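Local coordinates for protein FOKI restriction endonuclease (Planomicrobium okeanokoites, PDB 2FOK) that recognises an asymmetric DNA site and cleaves both strands at a set distance from it, as a metal-dependent type IIS restriction endonuclease, at residues A[69-74]-A[109-114]; A[22-27]-A[117-122]; A[313-318]-A[372-377]. All blocks are in the same frame, centred on the assembly; numbering follows the deposited sequence.

Contact 1: A[69-74]-A[109-114]; sequences KELVGT and GFLRWA
Leu-71 and Leu-111 meet methyl against methyl, and neither segment brings an aromatic ring to the interface; the flat group beside it is Phe-129 of strand 128-131, whose side chain touches both leucines. Leu-111 carries the joint. Its CG stands opposite the backbone N (chi1 179°), which sends the branched end across to helix 68-72, where CD1 reaches Leu-71 CD1 at 3.7 Å and Leu-71 CB at 4.0 Å. The same methyl also lies 4.2 Å from Val-72 CG2, so a single branch of Leu-111 sits against two consecutive residues. Both pairs of side chains cross at about a right angle, and the nearest CA atoms, those of Val-72 and Leu-111, are 8.1 Å apart. Ile-88 of helix 87-91 touches both leucines. Helix 68-72 ends directly beyond the contact, where Gly-73 takes a positive phi (67°) and its N still bonds to Lys-69 O. All three touching residues are buried. Helices joined through aliphatic side chains, with Phe-129 of a three-stranded antiparallel sheet against them, are consistent with a winged helix-turn-helix fold, which suits this subdomain of the DNA-recognition region.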
loop_
_atom_site.group_PDB
_atom_site.type_symbol
_atom_site.label_atom_id
_atom_site.label_comp_id
_atom_site.label_asym_id
_atom_site.label_seq_id
_atom_site.Cartn_x
_atom_site.Cartn_y
_atom_site.Cartn_z
ATOM N N LYS A 69 22.935 7.525 8.638
ATOM C CA LYS A 69 23.992 7.351 7.653
ATOM C C LYS A 69 25.000 6.270 8.030
ATOM O O LYS A 69 25.242 5.343 7.262
ATOM C CB LYS A 69 24.718 8.676 7.422
ATOM C CG LYS A 69 25.744 8.604 6.311
ATOM C CD LYS A 69 25.917 9.922 5.599
ATOM C CE LYS A 69 26.836 9.761 4.392
ATOM N NZ LYS A 69 27.176 8.328 4.110
ATOM N N GLU A 70 25.585 6.383 9.214
ATOM C CA GLU A 70 26.571 5.401 9.672
ATOM C C GLU A 70 26.080 3.952 9.513
ATOM O O GLU A 70 26.862 3.052 9.211
ATOM C CB GLU A 70 26.926 5.667 11.143
ATOM C CG GLU A 70 27.877 6.832 11.370
ATOM C CD GLU A 70 27.642 7.529 12.704
ATOM O OE1 GLU A 70 26.954 6.951 13.571
ATOM O OE2 GLU A 70 28.144 8.656 12.892
ATOM N N LEU A 71 24.783 3.735 9.720
ATOM C CA LEU A 71 24.181 2.404 9.604
ATOM C C LEU A 71 23.820 1.989 8.172
ATOM O O LEU A 71 24.095 0.870 7.757
ATOM C CB LEU A 71 22.909 2.329 10.453
ATOM C CG LEU A 71 23.035 2.109 11.964
ATOM C CD1 LEU A 71 21.827 2.715 12.685
ATOM C CD2 LEU A 71 23.120 0.631 12.239
ATOM N N VAL A 72 23.199 2.895 7.425
ATOM C CA VAL A 72 22.757 2.594 6.071
ATOM C C VAL A 72 23.719 2.950 4.938
ATOM O O VAL A 72 23.832 2.208 3.955
ATOM C CB VAL A 72 21.373 3.249 5.824
ATOM C CG1 VAL A 72 20.992 3.185 4.352
ATOM C CG2 VAL A 72 20.329 2.533 6.674
ATOM N N GLY A 73 24.418 4.069 5.077
ATOM C CA GLY A 73 25.347 4.478 4.048
ATOM C C GLY A 73 24.639 4.849 2.763
ATOM O O GLY A 73 23.446 5.144 2.767
ATOM N N THR A 74 25.382 4.816 1.660
ATOM C CA THR A 74 24.860 5.162 0.343
ATOM C C THR A 74 25.112 4.034 -0.656
ATOM O O THR A 74 25.961 3.181 -0.430
ATOM C CB THR A 74 25.554 6.423 -0.199
ATOM O OG1 THR A 74 26.976 6.225 -0.178
ATOM C CG2 THR A 74 25.206 7.632 0.647
ATOM N N GLY A 109 15.768 -2.003 5.174
ATOM C CA GLY A 109 14.646 -2.827 5.581
ATOM C C GLY A 109 14.914 -3.369 6.976
ATOM O O GLY A 109 14.044 -3.345 7.845
ATOM N N PHE A 110 16.137 -3.854 7.179
ATOM C CA PHE A 110 16.580 -4.409 8.451
ATOM C C PHE A 110 16.540 -3.353 9.555
ATOM O O PHE A 110 16.229 -3.659 10.700
ATOM C CB PHE A 110 18.009 -4.951 8.311
ATOM C CG PHE A 110 18.077 -6.384 7.855
ATOM C CD1 PHE A 110 17.537 -7.404 8.635
ATOM C CD2 PHE A 110 18.674 -6.713 6.644
ATOM C CE1 PHE A 110 17.592 -8.732 8.212
ATOM C CE2 PHE A 110 18.732 -8.029 6.217
ATOM C CZ PHE A 110 18.189 -9.045 7.006
ATOM N N LEU A 111 16.879 -2.115 9.217
ATOM C CA LEU A 111 16.842 -1.035 10.204
ATOM C C LEU A 111 15.375 -0.788 10.575
ATOM O O LEU A 111 15.016 -0.681 11.753
ATOM C CB LEU A 111 17.466 0.240 9.613
ATOM C CG LEU A 111 17.510 1.505 10.482
ATOM C CD1 LEU A 111 18.924 2.022 10.565
ATOM C CD2 LEU A 111 16.604 2.569 9.902
ATOM N N ARG A 112 14.533 -0.714 9.546
ATOM C CA ARG A 112 13.103 -0.482 9.702
ATOM C C ARG A 112 12.459 -1.615 10.486
ATOM O O ARG A 112 11.541 -1.391 11.276
ATOM C CB ARG A 112 12.445 -0.338 8.320
ATOM C CG ARG A 112 12.721 1.018 7.662
ATOM C CD ARG A 112 12.287 1.080 6.200
ATOM N NE ARG A 112 10.836 1.187 6.070
ATOM C CZ ARG A 112 10.202 1.927 5.161
ATOM N NH1 ARG A 112 10.882 2.646 4.272
ATOM N NH2 ARG A 112 8.876 1.947 5.145
ATOM N N TRP A 113 12.957 -2.829 10.270
ATOM C CA TRP A 113 12.460 -4.015 10.955
ATOM C C TRP A 113 12.841 -4.000 12.455
ATOM O O TRP A 113 11.988 -4.169 13.319
ATOM C CB TRP A 113 13.027 -5.246 10.250
ATOM C CG TRP A 113 12.425 -6.566 10.623
ATOM C CD1 TRP A 113 11.340 -6.789 11.421
ATOM C CD2 TRP A 113 12.904 -7.861 10.218
ATOM N NE1 TRP A 113 11.113 -8.152 11.541
ATOM C CE2 TRP A 113 12.059 -8.827 10.811
ATOM C CE3 TRP A 113 13.970 -8.298 9.410
ATOM C CZ2 TRP A 113 12.245 -10.203 10.620
ATOM C CZ3 TRP A 113 14.156 -9.669 9.220
ATOM C CH2 TRP A 113 13.298 -10.602 9.823
ATOM N N ALA A 114 14.113 -3.779 12.763
ATOM C CA ALA A 114 14.571 -3.738 14.156
ATOM C C ALA A 114 13.813 -2.669 14.927
ATOM O O ALA A 114 13.380 -2.880 16.055
ATOM C CB ALA A 114 16.051 -3.449 14.205
#

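Contact 2: A[22-27]-A[117-122]; sequences RVVQVF and LGFIEY
Ile-120 sits over the ring of Phe-27, and its two branches use different parts of that ring. From CB, the CG2 methyl goes straight to the face: it lies 3.9 Å from the ring centroid and only 5° off the normal, a well-centred CH-pi contact. The other branch leaves CB with CG1 between the backbone N and the carbonyl carbon (chi1 71°), then runs extended to CD1, which arrives 4.0 Å from Phe-27 CZ and also packs on Ala-114 of helix 104-116. At the ring's edge, in its plane, lies Val-23 O. Other neighbours hold the ring too: Tyr-66 meets it edge-to-face, while Phe-129 and Ile-131 touch it from strand 128-131.

The second half of the contact joins a valine to the base of an aromatic side chain. Val-24 spreads its methyls around Phe-119 CB, with CG1 and CG2 each 4.0 Å from that atom, and CG2 approaches Phe-119 CD2 obliquely at 4.1 Å. The Phe-119 ring itself stacks with Tyr-138 and touches helix 146-157. Just before it, Gly-118 closes helix 104-116 in a Schellman motif, and this reversal brings Phe-119 to the last residue of helix 17-24 and Ile-120 to the type I turn, Val-24 to Phe-27, at that helix end.

With an alanine in place of Phe-27, Ile-120 CG2 would probably lose the face it rests on and Tyr-66 its edge-to-face partner. All four touching residues are buried and apolar, so the geometry implies cohesion by dispersion, CH-pi contact and exclusion of water, with no charged group among the touching side chains.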
loop_
_atom_site.group_PDB
_atom_site.type_symbol
_atom_site.label_atom_id
_atom_site.label_comp_id
_atom_site.label_asym_id
_atom_site.label_seq_id
_atom_site.Cartn_x
_atom_site.Cartn_y
_atom_site.Cartn_z
ATOM N N ARG A 22 21.401 -10.279 14.359
ATOM C CA ARG A 22 22.752 -9.771 14.161
ATOM C C ARG A 22 22.722 -8.248 14.093
ATOM O O ARG A 22 23.571 -7.575 14.670
ATOM C CB ARG A 22 23.334 -10.324 12.860
ATOM C CG ARG A 22 23.855 -11.759 12.929
ATOM C CD ARG A 22 24.467 -12.185 11.584
ATOM N NE ARG A 22 25.583 -11.324 11.193
ATOM C CZ ARG A 22 26.861 -11.624 11.401
ATOM N NH1 ARG A 22 27.187 -12.766 11.992
ATOM N NH2 ARG A 22 27.812 -10.765 11.063
ATOM N N VAL A 23 21.744 -7.710 13.374
ATOM C CA VAL A 23 21.603 -6.269 13.242
ATOM C C VAL A 23 21.425 -5.635 14.616
ATOM O O VAL A 23 21.946 -4.554 14.879
ATOM C CB VAL A 23 20.386 -5.898 12.352
ATOM C CG1 VAL A 23 20.139 -4.381 12.403
ATOM C CG2 VAL A 23 20.633 -6.356 10.899
ATOM N N VAL A 24 20.688 -6.322 15.486
ATOM C CA VAL A 24 20.426 -5.855 16.839
ATOM C C VAL A 24 21.642 -6.003 17.758
ATOM O O VAL A 24 21.942 -5.124 18.555
ATOM C CB VAL A 24 19.250 -6.643 17.464
ATOM C CG1 VAL A 24 18.959 -6.129 18.871
ATOM C CG2 VAL A 24 18.019 -6.526 16.578
ATOM N N GLN A 25 22.331 -7.131 17.639
ATOM C CA GLN A 25 23.505 -7.434 18.452
ATOM C C GLN A 25 24.679 -6.512 18.181
ATOM O O GLN A 25 25.753 -6.677 18.759
ATOM C CB GLN A 25 23.934 -8.879 18.212
ATOM C CG GLN A 25 22.899 -9.864 18.682
ATOM C CD GLN A 25 23.207 -11.276 18.262
ATOM O OE1 GLN A 25 23.836 -11.495 17.234
ATOM N NE2 GLN A 25 22.765 -12.248 19.057
ATOM N N VAL A 26 24.466 -5.536 17.311
ATOM C CA VAL A 26 25.509 -4.592 16.931
ATOM C C VAL A 26 25.398 -3.320 17.770
ATOM O O VAL A 26 26.341 -2.534 17.865
ATOM C CB VAL A 26 25.397 -4.294 15.406
ATOM C CG1 VAL A 26 25.564 -2.814 15.116
ATOM C CG2 VAL A 26 26.424 -5.134 14.651
ATOM N N PHE A 27 24.241 -3.128 18.393
ATOM C CA PHE A 27 24.039 -1.961 19.251
ATOM C C PHE A 27 24.354 -2.342 20.703
ATOM O O PHE A 27 24.285 -1.508 21.602
ATOM C CB PHE A 27 22.590 -1.472 19.161
ATOM C CG PHE A 27 22.174 -1.033 17.792
ATOM C CD1 PHE A 27 21.968 -1.968 16.783
ATOM C CD2 PHE A 27 21.900 0.305 17.532
ATOM C CE1 PHE A 27 21.485 -1.586 15.546
ATOM C CE2 PHE A 27 21.418 0.703 16.296
ATOM C CZ PHE A 27 21.205 -0.244 15.300
ATOM N N LEU A 117 9.893 -3.573 15.675
ATOM C CA LEU A 117 9.629 -4.493 16.777
ATOM C C LEU A 117 10.134 -3.961 18.115
ATOM O O LEU A 117 10.054 -4.645 19.131
ATOM C CB LEU A 117 10.259 -5.858 16.498
ATOM C CG LEU A 117 9.627 -6.649 15.358
ATOM C CD1 LEU A 117 10.345 -7.976 15.207
ATOM C CD2 LEU A 117 8.144 -6.854 15.633
ATOM N N GLY A 118 10.672 -2.746 18.100
ATOM C CA GLY A 118 11.137 -2.116 19.322
ATOM C C GLY A 118 12.473 -2.516 19.912
ATOM O O GLY A 118 12.689 -2.302 21.106
ATOM N N PHE A 119 13.373 -3.066 19.106
ATOM C CA PHE A 119 14.680 -3.482 19.613
ATOM C C PHE A 119 15.684 -2.333 19.616
ATOM O O PHE A 119 16.732 -2.408 20.268
ATOM C CB PHE A 119 15.215 -4.651 18.796
ATOM C CG PHE A 119 14.388 -5.907 18.922
ATOM C CD1 PHE A 119 13.928 -6.325 20.164
ATOM C CD2 PHE A 119 14.079 -6.666 17.799
ATOM C CE1 PHE A 119 13.175 -7.474 20.288
ATOM C CE2 PHE A 119 13.329 -7.820 17.911
ATOM C CZ PHE A 119 12.872 -8.229 19.156
ATOM N N ILE A 120 15.359 -1.278 18.877
ATOM C CA ILE A 120 16.185 -0.080 18.826
ATOM C C ILE A 120 15.201 1.085 18.767
ATOM O O ILE A 120 14.081 0.932 18.281
ATOM C CB ILE A 120 17.139 -0.055 17.587
ATOM C CG1 ILE A 120 16.354 0.159 16.294
ATOM C CG2 ILE A 120 17.948 -1.359 17.519
ATOM C CD1 ILE A 120 17.214 0.024 15.027
ATOM N N GLU A 121 15.597 2.235 19.297
ATOM C CA GLU A 121 14.722 3.402 19.294
ATOM C C GLU A 121 15.378 4.506 18.488
ATOM O O GLU A 121 16.598 4.584 18.441
ATOM C CB GLU A 121 14.468 3.878 20.730
ATOM C CG GLU A 121 15.726 4.301 21.473
ATOM C CD GLU A 121 15.576 4.227 22.992
ATOM O OE1 GLU A 121 14.505 3.797 23.476
ATOM O OE2 GLU A 121 16.533 4.602 23.708
ATOM N N TYR A 122 14.558 5.351 17.867
ATOM C CA TYR A 122 15.022 6.465 17.032
ATOM C C TYR A 122 14.923 7.788 17.782
ATOM O O TYR A 122 13.885 8.107 18.358
ATOM C CB TYR A 122 14.166 6.546 15.757
ATOM C CG TYR A 122 14.512 7.692 14.819
ATOM C CD1 TYR A 122 15.757 7.749 14.200
ATOM C CD2 TYR A 122 13.594 8.715 14.549
ATOM C CE1 TYR A 122 16.092 8.788 13.331
ATOM C CE2 TYR A 122 13.917 9.773 13.675
ATOM C CZ TYR A 122 15.171 9.796 13.069
ATOM O OH TYR A 122 15.521 10.799 12.180
#

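Contact 3: A[313-318]-A[372-377]; sequences ILEILI and LQFVIP
Leu-314 and Glu-315 lie on a regular helical turn, evidenced by Ile-318 N bonded to Leu-314 O at 2.9 Å, whereas Phe-374 and Ile-376 belong to an extended loop outside any sheet. The nearest CA atoms, those of Glu-315 and Gln-373, are 9.5 Å apart, so long side chains must bridge the gap. Along the loop the CB atoms of Gln-373 and Val-375 point away from the helix, while that of Ile-376 points toward it. Phe-374 reaches across with its far rim: CZ lies 3.6 Å from Leu-314 CD1, CE1 3.8 Å from the same methyl, and the leucine approaches obliquely. Glu-315 runs extended beyond CG (chi2 -170°); its CG passes 4.3 Å from Phe-374 CZ, and its OE2 comes 3.7 Å from Ile-376 CD1. That oxygen is matched by a salt bridge to Arg-379, so its position beside an isoleucine methyl does not leave the charge without a mate. Ile-376 also packs on Thr-308, Ala-311 and Leu-312, earlier on helix 303-319. The loop after strand 364-367, probably part of the connection between the recognition and cleavage parts of the enzyme, is thereby laid against a helix of the D3 region, which probably has a helix-turn-helix fold.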
loop_
_atom_site.group_PDB
_atom_site.type_symbol
_atom_site.label_atom_id
_atom_site.label_comp_id
_atom_site.label_asym_id
_atom_site.label_seq_id
_atom_site.Cartn_x
_atom_site.Cartn_y
_atom_site.Cartn_z
ATOM N N ILE A 313 -4.765 13.748 15.818
ATOM C CA ILE A 313 -6.072 13.167 16.070
ATOM C C ILE A 313 -5.901 12.030 17.072
ATOM O O ILE A 313 -6.749 11.811 17.933
ATOM C CB ILE A 313 -6.745 12.617 14.788
ATOM C CG1 ILE A 313 -6.915 13.725 13.744
ATOM C CG2 ILE A 313 -8.118 12.092 15.131
ATOM C CD1 ILE A 313 -7.111 13.200 12.312
ATOM N N LEU A 314 -4.803 11.296 16.952
ATOM C CA LEU A 314 -4.517 10.205 17.875
ATOM C C LEU A 314 -4.462 10.784 19.294
ATOM O O LEU A 314 -5.075 10.253 20.218
ATOM C CB LEU A 314 -3.161 9.574 17.543
ATOM C CG LEU A 314 -3.019 8.053 17.403
ATOM C CD1 LEU A 314 -1.543 7.690 17.389
ATOM C CD2 LEU A 314 -3.740 7.335 18.520
ATOM N N GLU A 315 -3.722 11.881 19.445
ATOM C CA GLU A 315 -3.542 12.549 20.730
ATOM C C GLU A 315 -4.845 12.953 21.384
ATOM O O GLU A 315 -5.040 12.733 22.583
ATOM C CB GLU A 315 -2.689 13.798 20.558
ATOM C CG GLU A 315 -1.204 13.535 20.483
ATOM C CD GLU A 315 -0.407 14.817 20.551
ATOM O OE1 GLU A 315 -1.033 15.881 20.748
ATOM O OE2 GLU A 315 0.833 14.759 20.406
ATOM N N ILE A 316 -5.728 13.561 20.597
ATOM C CA ILE A 316 -7.011 14.014 21.104
ATOM C C ILE A 316 -7.782 12.836 21.650
ATOM O O ILE A 316 -8.309 12.887 22.761
ATOM C CB ILE A 316 -7.826 14.720 20.001
ATOM C CG1 ILE A 316 -7.073 15.967 19.521
ATOM C CG2 ILE A 316 -9.173 15.137 20.535
ATOM C CD1 ILE A 316 -7.731 16.699 18.348
ATOM N N LEU A 317 -7.831 11.759 20.880
ATOM C CA LEU A 317 -8.543 10.555 21.302
ATOM C C LEU A 317 -7.920 10.017 22.574
ATOM O O LEU A 317 -8.618 9.546 23.473
ATOM C CB LEU A 317 -8.480 9.485 20.211
ATOM C CG LEU A 317 -9.434 9.767 19.057
ATOM C CD1 LEU A 317 -8.930 9.111 17.790
ATOM C CD2 LEU A 317 -10.822 9.256 19.433
ATOM N N ILE A 318 -6.600 10.103 22.654
ATOM C CA ILE A 318 -5.897 9.612 23.824
ATOM C C ILE A 318 -6.279 10.348 25.106
ATOM O O ILE A 318 -6.833 9.748 26.025
ATOM C CB ILE A 318 -4.366 9.671 23.611
ATOM C CG1 ILE A 318 -3.970 8.604 22.587
ATOM C CG2 ILE A 318 -3.635 9.411 24.930
ATOM C CD1 ILE A 318 -2.510 8.226 22.577
ATOM N N LEU A 372 1.870 4.190 23.734
ATOM C CA LEU A 372 2.918 4.940 24.433
ATOM C C LEU A 372 3.122 6.337 23.843
ATOM O O LEU A 372 2.520 6.698 22.827
ATOM C CB LEU A 372 4.254 4.185 24.406
ATOM C CG LEU A 372 4.330 2.948 25.300
ATOM C CD1 LEU A 372 5.141 1.882 24.594
ATOM C CD2 LEU A 372 4.943 3.310 26.675
ATOM N N GLN A 373 3.994 7.107 24.488
ATOM C CA GLN A 373 4.301 8.474 24.077
ATOM C C GLN A 373 5.229 8.569 22.871
ATOM O O GLN A 373 6.380 8.139 22.927
ATOM C CB GLN A 373 4.925 9.242 25.252
ATOM C CG GLN A 373 6.290 8.724 25.682
ATOM C CD GLN A 373 6.992 9.640 26.674
ATOM O OE1 GLN A 373 8.211 9.576 26.832
ATOM N NE2 GLN A 373 6.226 10.494 27.346
ATOM N N PHE A 374 4.719 9.136 21.783
ATOM C CA PHE A 374 5.505 9.324 20.568
ATOM C C PHE A 374 5.662 10.822 20.337
ATOM O O PHE A 374 4.806 11.608 20.731
ATOM C CB PHE A 374 4.799 8.699 19.365
ATOM C CG PHE A 374 3.405 9.207 19.146
ATOM C CD1 PHE A 374 2.353 8.761 19.941
ATOM C CD2 PHE A 374 3.137 10.115 18.128
ATOM C CE1 PHE A 374 1.051 9.213 19.725
ATOM C CE2 PHE A 374 1.842 10.572 17.904
ATOM C CZ PHE A 374 0.794 10.120 18.705
ATOM N N VAL A 375 6.747 11.224 19.695
ATOM C CA VAL A 375 6.968 12.640 19.454
ATOM C C VAL A 375 6.605 13.114 18.054
ATOM O O VAL A 375 6.902 12.449 17.062
ATOM C CB VAL A 375 8.439 13.021 19.722
ATOM C CG1 VAL A 375 9.326 12.544 18.583
ATOM C CG2 VAL A 375 8.555 14.521 19.897
ATOM N N ILE A 376 5.931 14.259 17.984
ATOM C CA ILE A 376 5.585 14.869 16.706
ATOM C C ILE A 376 6.753 15.832 16.551
ATOM O O ILE A 376 6.849 16.815 17.286
ATOM C CB ILE A 376 4.279 15.702 16.766
ATOM C CG1 ILE A 376 3.072 14.800 17.016
ATOM C CG2 ILE A 376 4.075 16.428 15.454
ATOM C CD1 ILE A 376 1.738 15.526 16.909
ATOM N N PRO A 377 7.660 15.561 15.602
ATOM C CA PRO A 377 8.835 16.410 15.366
ATOM C C PRO A 377 8.525 17.786 14.775
ATOM O O PRO A 377 7.560 17.950 14.034
ATOM C CB PRO A 377 9.694 15.567 14.429
ATOM C CG PRO A 377 8.693 14.744 13.676
ATOM C CD PRO A 377 7.611 14.418 14.676
#

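Overall arrangement
Contacts 1 and 2 are buried and belong to one recognition subdomain; contact 3, about 24 to 25 Å from them between centres, is only partly buried and joins helix 303-319 of the D3 region to the loop at 372-377. Contact 1 is nested in the chain loop closed by contact 2, and the two share a hydrophobic core: Leu-71 CD2 lies 3.7 Å from Phe-27 CZ, and Ala-114 O probably accepts a hydrogen bond from Phe-119 N. Helix 104-116 therefore serves both, directly and through the strand that follows it. Chemistry follows place: methyl packing in contact 1, a CH-pi face contact plus methyl packing in contact 2, and a carboxylate beside apolar groups in contact 3.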